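Local coordinates for protein LAE5 (Uncultured bacterium, PDB 5JD3) that is probably an esterase of the GDSL-like lipase/acylhydrolase family, hydrolysing ester bonds, at residues A[153-159]-A[189-195]. Numbering follows the deposited sequence.
Sequences MILLTPY and CLLVDVQ
Ile-154 has CG2 anti to its backbone nitrogen and CG1 beside it (chi1 -57°), and this sets CG2 against CG2 of Val-192, 3.6 Å away. Val-192 holds CG1 anti to its own nitrogen, which turns CG2 toward that meeting. The two residues belong to neighbouring parallel strands, 153-156 and 190-192, joined by helix 168-187 in a beta-alpha-beta unit. Strand 190-192 lies at one edge of the five-stranded parallel sheet, whose order 2-1-3-4-5 is that of the flavodoxin-like sandwich of GDSL (SGNH) hydrolases. Leu-190 and Ile-154 lie side by side on the same face, with CG1 of Ile-154 at 4.1 Å from CD2 of Leu-190. Leu-156 runs alongside Val-192, with CG against CB. Replacing Ile-154 with an alanine would probably open a gap beside Val-192 CG2 and Leu-190 CD2. On the other face, CG of Leu-155 meets CB of Cys-189, and helix 168-187 covers Leu-155 through Ala-184.

Four backbone hydrogen bonds tie the two segments. Leu-155 is gripped twice: its N donates to Leu-190 O at 2.7 Å, and its O accepts from Val-192 N. Leu-190 N donates to Met-153 O. The last bond, just past strand 153-156, runs from Thr-157 N to Val-192 O, nearly straight at 175°.

Beyond the strands, the chain turns at Asp-193, the N-cap of helix 194-201. Asp-193 OD2 accepts from Gly-196 N and also pairs with Arg-181. CG2 of Thr-157 sits against the first turn of this helix. Tyr-159 bonds through OH to Ile-215 O, and its CD2 lies 3.9 Å from CG1 of Val-194. Gln-195 OE1 accepts from Phe-160 N and lies 3.3 Å from CA of Tyr-159.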
loop_
_atom_site.group_PDB
_atom_site.type_symbol
_atom_site.label_atom_id
_atom_site.label_comp_id
_atom_site.label_asym_id
_atom_site.label_seq_id
_atom_site.Cartn_x
_atom_site.Cartn_y
_atom_site.Cartn_z
ATOM N N MET A 153 11.068 6.717 0.966
ATOM C CA MET A 153 9.923 6.219 0.216
ATOM C C MET A 153 9.706 4.734 0.475
ATOM O O MET A 153 10.627 3.928 0.341
ATOM C CB MET A 153 10.110 6.476 -1.279
ATOM C CG MET A 153 8.847 6.261 -2.095
ATOM S SD MET A 153 8.879 7.134 -3.670
ATOM C CE MET A 153 7.183 6.921 -4.203
ATOM N N ILE A 154 8.480 4.379 0.845
ATOM C CA ILE A 154 8.150 3.001 1.189
ATOM C C ILE A 154 7.244 2.359 0.144
ATOM O O ILE A 154 6.196 2.905 -0.201
ATOM C CB ILE A 154 7.459 2.913 2.567
ATOM C CG1 ILE A 154 8.335 3.541 3.654
ATOM C CG2 ILE A 154 7.137 1.470 2.910
ATOM C CD1 ILE A 154 7.942 4.957 4.019
ATOM N N LEU A 155 7.651 1.198 -0.356
ATOM C CA LEU A 155 6.844 0.462 -1.320
ATOM C C LEU A 155 6.249 -0.791 -0.687
ATOM O O LEU A 155 6.976 -1.684 -0.253
ATOM C CB LEU A 155 7.675 0.089 -2.549
ATOM C CG LEU A 155 8.273 1.268 -3.319
ATOM C CD1 LEU A 155 8.941 0.798 -4.602
ATOM C CD2 LEU A 155 7.206 2.308 -3.614
ATOM N N LEU A 156 4.923 -0.843 -0.630
ATOM C CA LEU A 156 4.224 -2.002 -0.088
ATOM C C LEU A 156 3.732 -2.888 -1.224
ATOM O O LEU A 156 2.974 -2.440 -2.086
ATOM C CB LEU A 156 3.052 -1.574 0.799
ATOM C CG LEU A 156 3.364 -0.848 2.114
ATOM C CD1 LEU A 156 3.619 0.637 1.895
ATOM C CD2 LEU A 156 2.240 -1.059 3.119
ATOM N N THR A 157 4.168 -4.144 -1.222
ATOM C CA THR A 157 3.848 -5.067 -2.304
ATOM C C THR A 157 2.349 -5.334 -2.400
ATOM O O THR A 157 1.651 -5.376 -1.385
ATOM C CB THR A 157 4.599 -6.413 -2.138
ATOM O OG1 THR A 157 4.365 -7.244 -3.282
ATOM C CG2 THR A 157 4.140 -7.144 -0.888
ATOM N N PRO A 158 1.840 -5.489 -3.631
ATOM C CA PRO A 158 0.459 -5.945 -3.789
ATOM C C PRO A 158 0.342 -7.381 -3.303
ATOM O O PRO A 158 1.345 -8.092 -3.275
ATOM C CB PRO A 158 0.220 -5.840 -5.297
ATOM C CG PRO A 158 1.584 -5.958 -5.898
ATOM C CD PRO A 158 2.501 -5.267 -4.930
ATOM N N TYR A 159 -0.854 -7.804 -2.918
ATOM C CA TYR A 159 -1.014 -9.144 -2.380
ATOM C C TYR A 159 -2.254 -9.839 -2.915
ATOM O O TYR A 159 -3.153 -9.211 -3.475
ATOM C CB TYR A 159 -1.072 -9.103 -0.849
ATOM C CG TYR A 159 -2.316 -8.439 -0.303
ATOM C CD1 TYR A 159 -3.469 -9.174 -0.047
ATOM C CD2 TYR A 159 -2.342 -7.078 -0.044
ATOM C CE1 TYR A 159 -4.608 -8.569 0.444
ATOM C CE2 TYR A 159 -3.476 -6.470 0.453
ATOM C CZ TYR A 159 -4.605 -7.216 0.693
ATOM O OH TYR A 159 -5.733 -6.604 1.187
ATOM N N CYS A 189 14.494 2.254 -2.106
ATOM C CA CYS A 189 13.247 2.363 -1.364
ATOM C C CYS A 189 13.124 1.250 -0.335
ATOM O O CYS A 189 13.697 0.174 -0.499
ATOM C CB CYS A 189 12.048 2.322 -2.312
ATOM S SG CYS A 189 12.108 3.540 -3.634
ATOM N N LEU A 190 12.377 1.518 0.729
ATOM C CA LEU A 190 12.056 0.493 1.709
ATOM C C LEU A 190 10.903 -0.351 1.182
ATOM O O LEU A 190 9.880 0.186 0.757
ATOM C CB LEU A 190 11.693 1.121 3.056
ATOM C CG LEU A 190 11.276 0.170 4.179
ATOM C CD1 LEU A 190 12.365 -0.856 4.448
ATOM C CD2 LEU A 190 10.948 0.950 5.441
ATOM N N LEU A 191 11.068 -1.669 1.194
ATOM C CA LEU A 191 10.012 -2.548 0.712
ATOM C C LEU A 191 9.350 -3.321 1.843
ATOM O O LEU A 191 10.010 -4.038 2.592
ATOM C CB LEU A 191 10.547 -3.529 -0.330
ATOM C CG LEU A 191 9.442 -4.416 -0.907
ATOM C CD1 LEU A 191 9.413 -4.306 -2.416
ATOM C CD2 LEU A 191 9.601 -5.870 -0.473
ATOM N N VAL A 192 8.035 -3.169 1.951
ATOM C CA VAL A 192 7.255 -3.925 2.918
ATOM C C VAL A 192 6.652 -5.157 2.253
ATOM O O VAL A 192 5.863 -5.044 1.316
ATOM C CB VAL A 192 6.133 -3.072 3.533
ATOM C CG1 VAL A 192 5.292 -3.910 4.480
ATOM C CG2 VAL A 192 6.719 -1.872 4.255
ATOM N N ASP A 193 7.038 -6.331 2.738
ATOM C CA ASP A 193 6.531 -7.583 2.192
ATOM C C ASP A 193 5.188 -7.942 2.823
ATOM O O ASP A 193 5.118 -8.758 3.741
ATOM C CB ASP A 193 7.542 -8.711 2.409
ATOM C CG ASP A 193 7.112 -10.013 1.761
ATOM O OD1 ASP A 193 7.573 -11.082 2.212
ATOM O OD2 ASP A 193 6.315 -9.967 0.799
ATOM N N VAL A 194 4.128 -7.316 2.324
ATOM C CA VAL A 194 2.776 -7.566 2.807
ATOM C C VAL A 194 2.318 -8.977 2.453
ATOM O O VAL A 194 1.682 -9.655 3.262
ATOM C CB VAL A 194 1.777 -6.547 2.225
ATOM C CG1 VAL A 194 0.381 -6.784 2.786
ATOM C CG2 VAL A 194 2.240 -5.126 2.515
ATOM N N GLN A 195 2.646 -9.412 1.240
ATOM C CA GLN A 195 2.287 -10.748 0.773
ATOM C C GLN A 195 2.866 -11.823 1.685
ATOM O O GLN A 195 2.177 -12.775 2.050
ATOM C CB GLN A 195 2.770 -10.965 -0.663
ATOM C CG GLN A 195 2.459 -12.345 -1.220
ATOM C CD GLN A 195 0.972 -12.589 -1.374
ATOM O OE1 GLN A 195 0.345 -12.102 -2.315
ATOM N NE2 GLN A 195 0.397 -13.347 -0.446
#